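Local coordinates for high affinity transport system protein p37 (PDB 3EKI), which binds thiamine diphosphate as the extracytoplasmic lipoprotein component of a high-affinity transport system, at residues A[156-161]-A[338-343]; A[152-157]-A[307-312]; A[177-182]-A[331-336]. All blocks are in the same frame, centred on the assembly; numbering follows the deposited sequence.

Contact 1: residues A[156-161]-A[338-343]; sequences KEKDKF and TNPIPY. With TPP (thiamine diphosphate), chain B.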
loop_
_atom_site.group_PDB
_atom_site.type_symbol
_atom_site.label_atom_id
_atom_site.label_comp_id
_atom_site.label_asym_id
_atom_site.label_seq_id
_atom_site.Cartn_x
_atom_site.Cartn_y
_atom_site.Cartn_z
ATOM N N LYS A 156 -11.445 -10.496 1.566
ATOM C CA LYS A 156 -11.363 -11.020 0.197
ATOM C C LYS A 156 -12.342 -10.378 -0.795
ATOM O O LYS A 156 -12.318 -10.680 -1.988
ATOM C CB LYS A 156 -11.549 -12.540 0.200
ATOM C CG LYS A 156 -10.684 -13.269 1.214
ATOM C CD LYS A 156 -10.789 -14.778 1.047
ATOM C CE LYS A 156 -10.217 -15.507 2.251
ATOM N NZ LYS A 156 -9.694 -16.854 1.887
ATOM N N GLU A 157 -13.197 -9.495 -0.292
ATOM C CA GLU A 157 -14.194 -8.809 -1.086
ATOM C C GLU A 157 -14.007 -7.293 -1.078
ATOM O O GLU A 157 -14.070 -6.583 -0.061
ATOM C CB GLU A 157 -15.594 -9.158 -0.562
ATOM C CG GLU A 157 -16.300 -10.258 -1.317
ATOM C CD GLU A 157 -17.520 -10.816 -0.607
ATOM O OE1 GLU A 157 -17.936 -10.312 0.455
ATOM O OE2 GLU A 157 -18.090 -11.806 -1.117
ATOM N N LYS A 158 -13.765 -6.798 -2.299
ATOM C CA LYS A 158 -13.478 -5.382 -2.409
ATOM C C LYS A 158 -14.617 -4.482 -1.966
ATOM O O LYS A 158 -14.413 -3.507 -1.232
ATOM C CB LYS A 158 -13.150 -5.015 -3.869
ATOM C CG LYS A 158 -12.785 -3.554 -3.984
ATOM C CD LYS A 158 -12.401 -3.074 -5.365
ATOM C CE LYS A 158 -12.419 -1.561 -5.437
ATOM N NZ LYS A 158 -13.742 -0.954 -5.093
ATOM N N ASP A 159 -15.824 -4.789 -2.465
ATOM C CA ASP A 159 -16.861 -3.755 -2.385
ATOM C C ASP A 159 -17.604 -3.792 -1.053
ATOM O O ASP A 159 -18.784 -4.131 -0.930
ATOM C CB ASP A 159 -17.773 -3.878 -3.606
ATOM C CG ASP A 159 -17.227 -3.191 -4.845
ATOM O OD1 ASP A 159 -16.147 -2.561 -4.846
ATOM O OD2 ASP A 159 -17.886 -3.257 -5.906
ATOM N N LYS A 160 -16.874 -3.422 -0.007
ATOM C CA LYS A 160 -17.358 -3.199 1.350
ATOM C C LYS A 160 -16.972 -1.772 1.742
ATOM O O LYS A 160 -15.779 -1.445 1.712
ATOM C CB LYS A 160 -16.794 -4.155 2.386
ATOM C CG LYS A 160 -16.783 -5.630 2.070
ATOM C CD LYS A 160 -18.162 -6.250 2.081
ATOM C CE LYS A 160 -18.079 -7.772 1.977
ATOM N NZ LYS A 160 -19.357 -8.342 1.453
ATOM N N PHE A 161 -17.964 -0.957 2.070
ATOM C CA PHE A 161 -17.796 0.438 2.389
ATOM C C PHE A 161 -18.492 0.820 3.703
ATOM O O PHE A 161 -19.350 0.082 4.183
ATOM C CB PHE A 161 -18.376 1.342 1.295
ATOM C CG PHE A 161 -17.753 1.163 -0.069
ATOM C CD1 PHE A 161 -18.185 0.129 -0.888
ATOM C CD2 PHE A 161 -16.764 2.030 -0.496
ATOM C CE1 PHE A 161 -17.631 -0.037 -2.149
ATOM C CE2 PHE A 161 -16.206 1.847 -1.757
ATOM C CZ PHE A 161 -16.637 0.818 -2.555
ATOM N N THR A 338 -10.942 0.877 6.477
ATOM C CA THR A 338 -11.444 1.947 5.625
ATOM C C THR A 338 -12.057 1.395 4.343
ATOM O O THR A 338 -12.123 0.198 4.120
ATOM C CB THR A 338 -10.343 2.944 5.236
ATOM O OG1 THR A 338 -9.447 2.326 4.272
ATOM C CG2 THR A 338 -9.485 3.371 6.419
ATOM N N ASN A 339 -12.509 2.308 3.483
ATOM C CA ASN A 339 -12.951 2.014 2.136
ATOM C C ASN A 339 -11.707 1.631 1.322
ATOM O O ASN A 339 -10.600 1.972 1.715
ATOM C CB ASN A 339 -13.674 3.198 1.520
ATOM C CG ASN A 339 -14.945 3.613 2.230
ATOM O OD1 ASN A 339 -15.631 2.782 2.810
ATOM N ND2 ASN A 339 -15.240 4.907 2.164
ATOM N N PRO A 340 -11.936 0.880 0.252
ATOM C CA PRO A 340 -10.807 0.354 -0.528
ATOM C C PRO A 340 -10.371 1.203 -1.712
ATOM O O PRO A 340 -11.209 1.834 -2.359
ATOM C CB PRO A 340 -11.444 -0.932 -1.034
ATOM C CG PRO A 340 -12.860 -0.549 -1.323
ATOM C CD PRO A 340 -13.233 0.451 -0.253
ATOM N N ILE A 341 -9.052 1.171 -1.969
ATOM C CA ILE A 341 -8.538 1.860 -3.175
ATOM C C ILE A 341 -7.580 0.941 -3.906
ATOM O O ILE A 341 -7.146 -0.073 -3.358
ATOM C CB ILE A 341 -7.841 3.179 -2.823
ATOM C CG1 ILE A 341 -6.592 3.037 -1.966
ATOM C CG2 ILE A 341 -8.855 4.128 -2.183
ATOM C CD1 ILE A 341 -5.800 4.316 -1.768
ATOM N N PRO A 342 -7.232 1.200 -5.162
ATOM C CA PRO A 342 -6.403 0.226 -5.885
ATOM C C PRO A 342 -4.984 0.077 -5.361
ATOM O O PRO A 342 -4.436 0.996 -4.783
ATOM C CB PRO A 342 -6.338 0.833 -7.297
ATOM C CG PRO A 342 -7.595 1.665 -7.373
ATOM C CD PRO A 342 -7.635 2.342 -6.002
ATOM N N TYR A 343 -4.417 -1.111 -5.580
ATOM C CA TYR A 343 -3.006 -1.306 -5.271
ATOM C C TYR A 343 -2.167 -0.464 -6.234
ATOM O O TYR A 343 -2.712 0.319 -7.014
ATOM C CB TYR A 343 -2.615 -2.786 -5.313
ATOM C CG TYR A 343 -1.768 -3.239 -4.157
ATOM C CD1 TYR A 343 -0.489 -3.730 -4.287
ATOM C CD2 TYR A 343 -2.262 -3.158 -2.850
ATOM C CE1 TYR A 343 0.267 -4.131 -3.195
ATOM C CE2 TYR A 343 -1.525 -3.561 -1.766
ATOM C CZ TYR A 343 -0.253 -4.054 -1.927
ATOM O OH TYR A 343 0.491 -4.454 -0.830
HETATM N "N1'" TPP B . 3.301 -6.520 1.527
HETATM C "C2'" TPP B . 4.652 -6.606 1.607
HETATM C CM2 TPP B . 5.309 -7.984 1.479
HETATM N "N3'" TPP B . 5.402 -5.504 1.782
HETATM C "C4'" TPP B . 4.801 -4.284 1.782
HETATM N "N4'" TPP B . 5.574 -3.198 1.870
HETATM C "C5'" TPP B . 3.404 -4.174 1.760
HETATM C "C6'" TPP B . 2.675 -5.351 1.635
HETATM C "C7'" TPP B . 2.619 -2.857 1.848
HETATM N N3 TPP B . 2.346 -2.181 0.568
HETATM C C2 TPP B . 3.131 -2.234 -0.508
HETATM S S1 TPP B . 2.404 -1.312 -1.804
HETATM C C5 TPP B . 1.045 -0.853 -0.806
HETATM C C4 TPP B . 1.277 -1.336 0.468
HETATM C CM4 TPP B . 0.183 -1.310 1.557
HETATM C C6 TPP B . -0.076 0.091 -1.254
HETATM C C7 TPP B . 0.414 1.542 -1.260
HETATM O O7 TPP B . 0.737 1.934 0.090
HETATM P PA TPP B . 1.730 3.111 0.484
HETATM O O1A TPP B . 2.052 2.989 1.927
HETATM O O2A TPP B . 2.922 3.119 -0.430
HETATM O O3A TPP B . 1.011 4.473 0.142
HETATM P PB TPP B . 0.019 5.298 1.098
HETATM O O1B TPP B . -1.202 4.483 1.395
HETATM O O2B TPP B . -0.321 6.587 0.249
HETATM O O3B TPP B . 0.802 5.788 2.390
#

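Contact 2: residues A[152-157]-A[307-312]; sequences FVFDKE and SEEGSF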
loop_
_atom_site.group_PDB
_atom_site.type_symbol
_atom_site.label_atom_id
_atom_site.label_comp_id
_atom_site.label_asym_id
_atom_site.label_seq_id
_atom_site.Cartn_x
_atom_site.Cartn_y
_atom_site.Cartn_z
ATOM N N PHE A 152 -5.994 -10.844 1.982
ATOM C CA PHE A 152 -5.989 -11.301 3.358
ATOM C C PHE A 152 -7.166 -12.249 3.586
ATOM O O PHE A 152 -8.248 -12.092 3.000
ATOM C CB PHE A 152 -6.115 -10.091 4.268
ATOM C CG PHE A 152 -4.942 -9.156 4.409
ATOM C CD1 PHE A 152 -3.682 -9.557 4.828
ATOM C CD2 PHE A 152 -5.123 -7.812 4.106
ATOM C CE1 PHE A 152 -2.655 -8.640 4.969
ATOM C CE2 PHE A 152 -4.110 -6.888 4.260
ATOM C CZ PHE A 152 -2.867 -7.307 4.689
ATOM N N VAL A 153 -6.967 -13.236 4.459
ATOM C CA VAL A 153 -8.064 -14.144 4.753
ATOM C C VAL A 153 -9.286 -13.424 5.316
ATOM O O VAL A 153 -10.364 -13.978 5.138
ATOM C CB VAL A 153 -7.627 -15.238 5.725
ATOM C CG1 VAL A 153 -6.619 -16.113 4.970
ATOM C CG2 VAL A 153 -7.032 -14.678 6.984
ATOM N N PHE A 154 -9.093 -12.260 5.907
ATOM C CA PHE A 154 -10.172 -11.461 6.504
ATOM C C PHE A 154 -10.717 -10.365 5.593
ATOM O O PHE A 154 -11.594 -9.570 5.986
ATOM C CB PHE A 154 -9.658 -10.900 7.833
ATOM C CG PHE A 154 -8.350 -10.133 7.761
ATOM C CD1 PHE A 154 -7.162 -10.703 8.172
ATOM C CD2 PHE A 154 -8.295 -8.837 7.254
ATOM C CE1 PHE A 154 -5.933 -10.072 8.088
ATOM C CE2 PHE A 154 -7.076 -8.187 7.178
ATOM C CZ PHE A 154 -5.910 -8.774 7.595
ATOM N N ASP A 155 -10.283 -10.221 4.339
ATOM C CA ASP A 155 -10.763 -9.136 3.465
ATOM C C ASP A 155 -10.625 -9.540 1.997
ATOM O O ASP A 155 -9.816 -8.991 1.244
ATOM C CB ASP A 155 -9.980 -7.867 3.757
ATOM C CG ASP A 155 -10.388 -6.604 3.043
ATOM O OD1 ASP A 155 -11.516 -6.522 2.503
ATOM O OD2 ASP A 155 -9.570 -5.650 3.034
ATOM N N LYS A 156 -11.445 -10.496 1.566
ATOM C CA LYS A 156 -11.363 -11.020 0.197
ATOM C C LYS A 156 -12.342 -10.378 -0.795
ATOM O O LYS A 156 -12.318 -10.680 -1.988
ATOM C CB LYS A 156 -11.549 -12.540 0.200
ATOM C CG LYS A 156 -10.684 -13.269 1.214
ATOM C CD LYS A 156 -10.789 -14.778 1.047
ATOM C CE LYS A 156 -10.217 -15.507 2.251
ATOM N NZ LYS A 156 -9.694 -16.854 1.887
ATOM N N GLU A 157 -13.197 -9.495 -0.292
ATOM C CA GLU A 157 -14.194 -8.809 -1.086
ATOM C C GLU A 157 -14.007 -7.293 -1.078
ATOM O O GLU A 157 -14.070 -6.583 -0.061
ATOM C CB GLU A 157 -15.594 -9.158 -0.562
ATOM C CG GLU A 157 -16.300 -10.258 -1.317
ATOM C CD GLU A 157 -17.520 -10.816 -0.607
ATOM O OE1 GLU A 157 -17.936 -10.312 0.455
ATOM O OE2 GLU A 157 -18.090 -11.806 -1.117
ATOM N N SER A 307 -3.061 2.908 10.135
ATOM C CA SER A 307 -2.065 2.143 9.384
ATOM C C SER A 307 -2.704 1.497 8.180
ATOM O O SER A 307 -3.920 1.488 7.986
ATOM C CB SER A 307 -1.423 1.061 10.249
ATOM O OG SER A 307 -2.304 -0.041 10.350
ATOM N N GLU A 308 -1.830 0.915 7.339
ATOM C CA GLU A 308 -2.318 0.011 6.324
ATOM C C GLU A 308 -3.058 -1.148 6.979
ATOM O O GLU A 308 -2.599 -1.643 8.007
ATOM C CB GLU A 308 -1.129 -0.556 5.530
ATOM C CG GLU A 308 -0.137 0.446 4.989
ATOM C CD GLU A 308 1.010 0.747 5.919
ATOM O OE1 GLU A 308 2.088 1.133 5.389
ATOM O OE2 GLU A 308 0.863 0.607 7.159
ATOM N N GLU A 309 -4.151 -1.565 6.383
ATOM C CA GLU A 309 -4.817 -2.783 6.837
ATOM C C GLU A 309 -3.803 -3.920 6.874
ATOM O O GLU A 309 -3.086 -4.199 5.920
ATOM C CB GLU A 309 -5.998 -3.128 5.955
ATOM C CG GLU A 309 -6.667 -4.430 6.377
ATOM C CD GLU A 309 -7.769 -4.883 5.453
ATOM O OE1 GLU A 309 -7.511 -5.136 4.248
ATOM O OE2 GLU A 309 -8.905 -5.006 5.957
ATOM N N GLY A 310 -3.746 -4.619 8.002
ATOM C CA GLY A 310 -2.926 -5.805 8.125
ATOM C C GLY A 310 -1.433 -5.603 8.034
ATOM O O GLY A 310 -0.745 -6.565 7.668
ATOM N N SER A 311 -0.926 -4.423 8.378
ATOM C CA SER A 311 0.502 -4.136 8.325
ATOM C C SER A 311 1.304 -5.125 9.157
ATOM O O SER A 311 2.474 -5.389 8.879
ATOM C CB SER A 311 0.739 -2.698 8.784
ATOM O OG SER A 311 0.207 -2.413 10.045
ATOM N N PHE A 312 0.691 -5.725 10.184
ATOM C CA PHE A 312 1.394 -6.716 11.000
ATOM C C PHE A 312 1.806 -7.930 10.172
ATOM O O PHE A 312 2.732 -8.675 10.482
ATOM C CB PHE A 312 0.519 -7.114 12.196
ATOM C CG PHE A 312 -0.891 -7.518 11.835
ATOM C CD1 PHE A 312 -1.156 -8.788 11.326
ATOM C CD2 PHE A 312 -1.969 -6.648 12.003
ATOM C CE1 PHE A 312 -2.429 -9.176 10.986
ATOM C CE2 PHE A 312 -3.244 -7.040 11.646
ATOM C CZ PHE A 312 -3.487 -8.294 11.129
#

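Contact 3: residues A[177-182]-A[331-336]; sequences EINKIF and KMEALI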
loop_
_atom_site.group_PDB
_atom_site.type_symbol
_atom_site.label_atom_id
_atom_site.label_comp_id
_atom_site.label_asym_id
_atom_site.label_seq_id
_atom_site.Cartn_x
_atom_site.Cartn_y
_atom_site.Cartn_z
ATOM N N GLU A 177 -12.679 -9.539 12.531
ATOM C CA GLU A 177 -11.940 -10.686 11.996
ATOM C C GLU A 177 -10.444 -10.499 12.179
ATOM O O GLU A 177 -9.689 -11.433 12.459
ATOM C CB GLU A 177 -12.317 -10.866 10.536
ATOM C CG GLU A 177 -13.753 -11.323 10.297
ATOM C CD GLU A 177 -13.738 -12.849 10.441
ATOM O OE1 GLU A 177 -13.921 -13.335 11.573
ATOM O OE2 GLU A 177 -13.508 -13.520 9.411
ATOM N N ILE A 178 -9.945 -9.272 12.018
ATOM C CA ILE A 178 -8.551 -8.964 12.286
ATOM C C ILE A 178 -8.221 -9.240 13.752
ATOM O O ILE A 178 -7.180 -9.801 14.086
ATOM C CB ILE A 178 -8.225 -7.509 11.907
ATOM C CG1 ILE A 178 -8.277 -7.300 10.392
ATOM C CG2 ILE A 178 -6.904 -7.054 12.480
ATOM C CD1 ILE A 178 -8.179 -5.859 9.947
ATOM N N ASN A 179 -9.122 -8.852 14.662
ATOM C CA ASN A 179 -8.867 -9.048 16.085
ATOM C C ASN A 179 -8.827 -10.522 16.458
ATOM O O ASN A 179 -8.054 -10.858 17.370
ATOM C CB ASN A 179 -9.928 -8.296 16.912
ATOM C CG ASN A 179 -9.659 -6.796 16.832
ATOM O OD1 ASN A 179 -8.524 -6.408 16.577
ATOM N ND2 ASN A 179 -10.678 -5.984 17.072
ATOM N N LYS A 180 -9.598 -11.361 15.774
ATOM C CA LYS A 180 -9.570 -12.796 16.012
ATOM C C LYS A 180 -8.209 -13.370 15.634
ATOM O O LYS A 180 -7.779 -14.382 16.188
ATOM C CB LYS A 180 -10.676 -13.494 15.218
ATOM C CG LYS A 180 -10.277 -14.850 14.660
ATOM C CD LYS A 180 -11.470 -15.791 14.591
ATOM C CE LYS A 180 -12.661 -15.229 15.351
ATOM N NZ LYS A 180 -13.521 -14.377 14.484
ATOM N N ILE A 181 -7.533 -12.721 14.690
ATOM C CA ILE A 181 -6.214 -13.171 14.269
ATOM C C ILE A 181 -5.077 -12.551 15.028
ATOM O O ILE A 181 -4.023 -13.177 15.265
ATOM C CB ILE A 181 -6.078 -12.901 12.739
ATOM C CG1 ILE A 181 -6.849 -13.914 11.889
ATOM C CG2 ILE A 181 -4.636 -12.836 12.285
ATOM C CD1 ILE A 181 -7.009 -13.447 10.449
ATOM N N PHE A 182 -5.201 -11.295 15.435
ATOM C CA PHE A 182 -4.126 -10.499 16.001
ATOM C C PHE A 182 -4.203 -10.382 17.523
ATOM O O PHE A 182 -3.169 -10.270 18.175
ATOM C CB PHE A 182 -4.191 -9.091 15.382
ATOM C CG PHE A 182 -3.129 -8.134 15.878
ATOM C CD1 PHE A 182 -3.399 -7.247 16.902
ATOM C CD2 PHE A 182 -1.871 -8.125 15.305
ATOM C CE1 PHE A 182 -2.452 -6.358 17.374
ATOM C CE2 PHE A 182 -0.925 -7.235 15.770
ATOM C CZ PHE A 182 -1.202 -6.347 16.790
ATOM N N LYS A 331 -3.900 -3.527 25.637
ATOM C CA LYS A 331 -4.049 -4.243 24.411
ATOM C C LYS A 331 -4.218 -3.187 23.299
ATOM O O LYS A 331 -4.737 -2.104 23.506
ATOM C CB LYS A 331 -5.275 -5.152 24.356
ATOM C CG LYS A 331 -5.606 -6.020 25.542
ATOM C CD LYS A 331 -6.787 -6.923 25.225
ATOM C CE LYS A 331 -8.102 -6.151 25.223
ATOM N NZ LYS A 331 -8.324 -5.412 26.498
ATOM N N MET A 332 -3.807 -3.584 22.118
ATOM C CA MET A 332 -4.051 -2.863 20.883
ATOM C C MET A 332 -4.961 -3.690 19.990
ATOM O O MET A 332 -4.722 -4.889 19.790
ATOM C CB MET A 332 -2.700 -2.654 20.223
ATOM C CG MET A 332 -2.594 -1.561 19.203
ATOM S SD MET A 332 -0.865 -1.355 18.674
ATOM C CE MET A 332 -1.192 -0.709 17.029
ATOM N N GLU A 333 -6.016 -3.096 19.449
ATOM C CA GLU A 333 -6.952 -3.828 18.626
ATOM C C GLU A 333 -7.495 -2.953 17.505
ATOM O O GLU A 333 -7.450 -1.726 17.600
ATOM C CB GLU A 333 -8.117 -4.365 19.466
ATOM C CG GLU A 333 -8.955 -3.290 20.117
ATOM C CD GLU A 333 -9.823 -3.794 21.267
ATOM O OE1 GLU A 333 -10.952 -3.283 21.394
ATOM O OE2 GLU A 333 -9.442 -4.671 22.064
ATOM N N ALA A 334 -8.006 -3.606 16.480
ATOM C CA ALA A 334 -8.615 -2.915 15.370
ATOM C C ALA A 334 -9.998 -2.387 15.755
ATOM O O ALA A 334 -10.806 -3.130 16.322
ATOM C CB ALA A 334 -8.723 -3.854 14.178
ATOM N N LEU A 335 -10.260 -1.140 15.401
ATOM C CA LEU A 335 -11.580 -0.542 15.559
ATOM C C LEU A 335 -12.434 -0.649 14.313
ATOM O O LEU A 335 -13.595 -1.077 14.324
ATOM C CB LEU A 335 -11.402 0.914 15.986
ATOM C CG LEU A 335 -12.693 1.743 16.052
ATOM C CD1 LEU A 335 -13.524 1.324 17.232
ATOM C CD2 LEU A 335 -12.295 3.213 16.084
ATOM N N ILE A 336 -11.860 -0.269 13.159
ATOM C CA ILE A 336 -12.567 -0.282 11.903
ATOM C C ILE A 336 -11.527 -0.195 10.778
ATOM O O ILE A 336 -10.451 0.355 11.033
ATOM C CB ILE A 336 -13.579 0.868 11.793
ATOM C CG1 ILE A 336 -14.583 0.752 10.651
ATOM C CG2 ILE A 336 -12.867 2.211 11.758
ATOM C CD1 ILE A 336 -15.768 1.680 10.754
#

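Contact 1: residues A[156-161]-A[338-343]
Phe161 and Asn339 share one side-chain setting: in each, CG stands anti to the carbonyl carbon and beside the backbone N (chi1 -60° and -62°), and this brings ring and amide together, with Phe161 CD2 3.6 Å from Asn339 CG. The two side chains cross at about a right angle, with their planes 54° apart. The carbonyl end of the amide also comes close to the backbone: Asn339 OD1 lies 3.2 Å from Phe161 CA. That oxygen accepts a hydrogen bond from the backbone N of Tyr162, and Asn339 ND2 donates to Ala401 O, so both ends fix the rotation of the amide. Pro340 packs alongside. Pro340 CD is 3.6 Å from Phe161 CE2, an oblique approach to the ring, and Pro340 CG is 3.3 Å from Lys158 O. The same Lys158 O accepts from Lys160 N at 2.8 Å, in an inverse gamma turn centred on Asp159. The Lys158 chain runs across the proline at about a right angle. It is extended until its last torsion, where a bend carries Lys158 NZ to Asp159 OD1, a salt bridge of 2.9 Å met nearly along the C-O axis. Arg216 joins the segments further, since its NH1 is hydrogen-bonded to both Lys160 O and Thr338 O. At the other end of 338-343, one face of the Tyr343 ring is covered by C6 of the bound ligand, offset toward the rim; Tyr343 CZ is 3.6 Å from C5 of thiamine diphosphate and Tyr343 OH 3.2 Å from its N3. The segment thus links strand 331-337 of the mixed sheet to strand 345-349 of the antiparallel sheet. Such a connection beside the ligand is consistent with an interdomain crossover of the periplasmic-binding-protein fold.

Contact 2: residues A[152-157]-A[307-312]
Phe152 lays its ring obliquely against the backbone at Glu309 and Gly310, with Phe152 CE2 3.3 Å from Glu309 O. Phe154 follows in a second layer. Phe154 CZ sits 3.4 Å above the plane of the Phe152 ring, near the rim, while Phe152 CB lies 3.5 Å above the centre of the Phe154 ring. A type I turn from Phe152 to Asp155 brings these two rings to the same side. The edge of the Phe154 ring, in turn, meets the aliphatic part of Glu309, where Phe154 CE2 is 3.9 Å from Glu309 CG, in the ring plane. On the other segment the type II turn from Glu308 to Ser311 places Gly310 at a positive phi of 66°. With no side chain there, the rings of Phe152 and Phe154 come close to its backbone, and Gly310 CA sits 3.7 Å above the plane of the Phe312 ring, toward its rim. Glu308, at the start of the turn, touches thiamine diphosphate and is salt-bridged to Lys258, so the turn borders the ligand pocket. Glu309 has CG anti to its N (chi1 177°) and an extended chain beyond, which carries its carboxylate past both aromatic rings to Asp155. The two carboxylates stand 78° apart in plane. Asp155 OD2 is 2.4 Å from Glu309 OE1 and 3.1 Å from Glu309 OE2. The shorter separation is so small that its exact value is doubtful. Asp155 OD2 is also salt-bridged to Arg216 NE. Oxygens this near would be consistent with an acid group that probably holds a proton; burial and the close pairing would tend to favour one, whereas Arg216 would tend to stabilise the charged form of Asp155.

Contact 3: residues A[177-182]-A[331-336]
Asn179 grips the backbone of Ala334 at both polar atoms. Ala334 N donates to Asn179 OD1 at 2.9 Å, with an N-H...O angle of 160°, and Asn179 ND2 donates to Ala334 O at 3.0 Å with 155°. Each donor lies in the plane of the accepting carbonyl, on a lone pair, and the two bonds take up the N and O of one residue, much as an adjacent strand would. This pair of bonds fixes the rotation of the amide. Asn179 OD1 also rests 3.6 Å from Glu333 CB. The apolar contact is Ile178 CG2 with Ala334 CB, 4.1 Å apart. The edge of the Phe182 ring, near its plane, meets a carbonyl oxygen, with Phe182 CE1 3.6 Å from Met332 O. Phe182 joins an aromatic group with Trp220, Tyr187, Phe324 and Phe312. The axes of helix 177-182 and strand 331-336 run nearly antiparallel, at 161°, and approach to 7.6 Å. Strand 331-337 is an edge strand of the mixed sheet and pairs with strand 217-223, with a classic bulge where Leu335 and Ile336 both face Ile219. Helix 170-184 packs on it, and helix 225-236 touches Glu333, Leu335 and Ile336.

Overall arrangement
Contacts 1 and 2 have centres about 10 Å apart and share Lys156 and Glu157, in the loop that leads from strand 141-152 to helix 170-184. Contact 3 uses that helix, its centre about 11 Å from that of contact 2 and 18 Å from that of contact 1. Contacts 2 and 3 touch: Phe154 packs on Ile178 and Ile181, and Phe312 on Phe182. The segments run 152-157, 156-161, 177-182, 307-312, 331-336, 338-343; contacts 2 and 3 alternate, while contact 3 falls between the halves of contact 1. Strands 304-308 and 331-337 share one mixed sheet. Contacts 1 (Tyr343) and 2 (Glu308) each hold a pocket residue, whereas the Ile178 side chain of contact 3 is about 13 Å from the ligand.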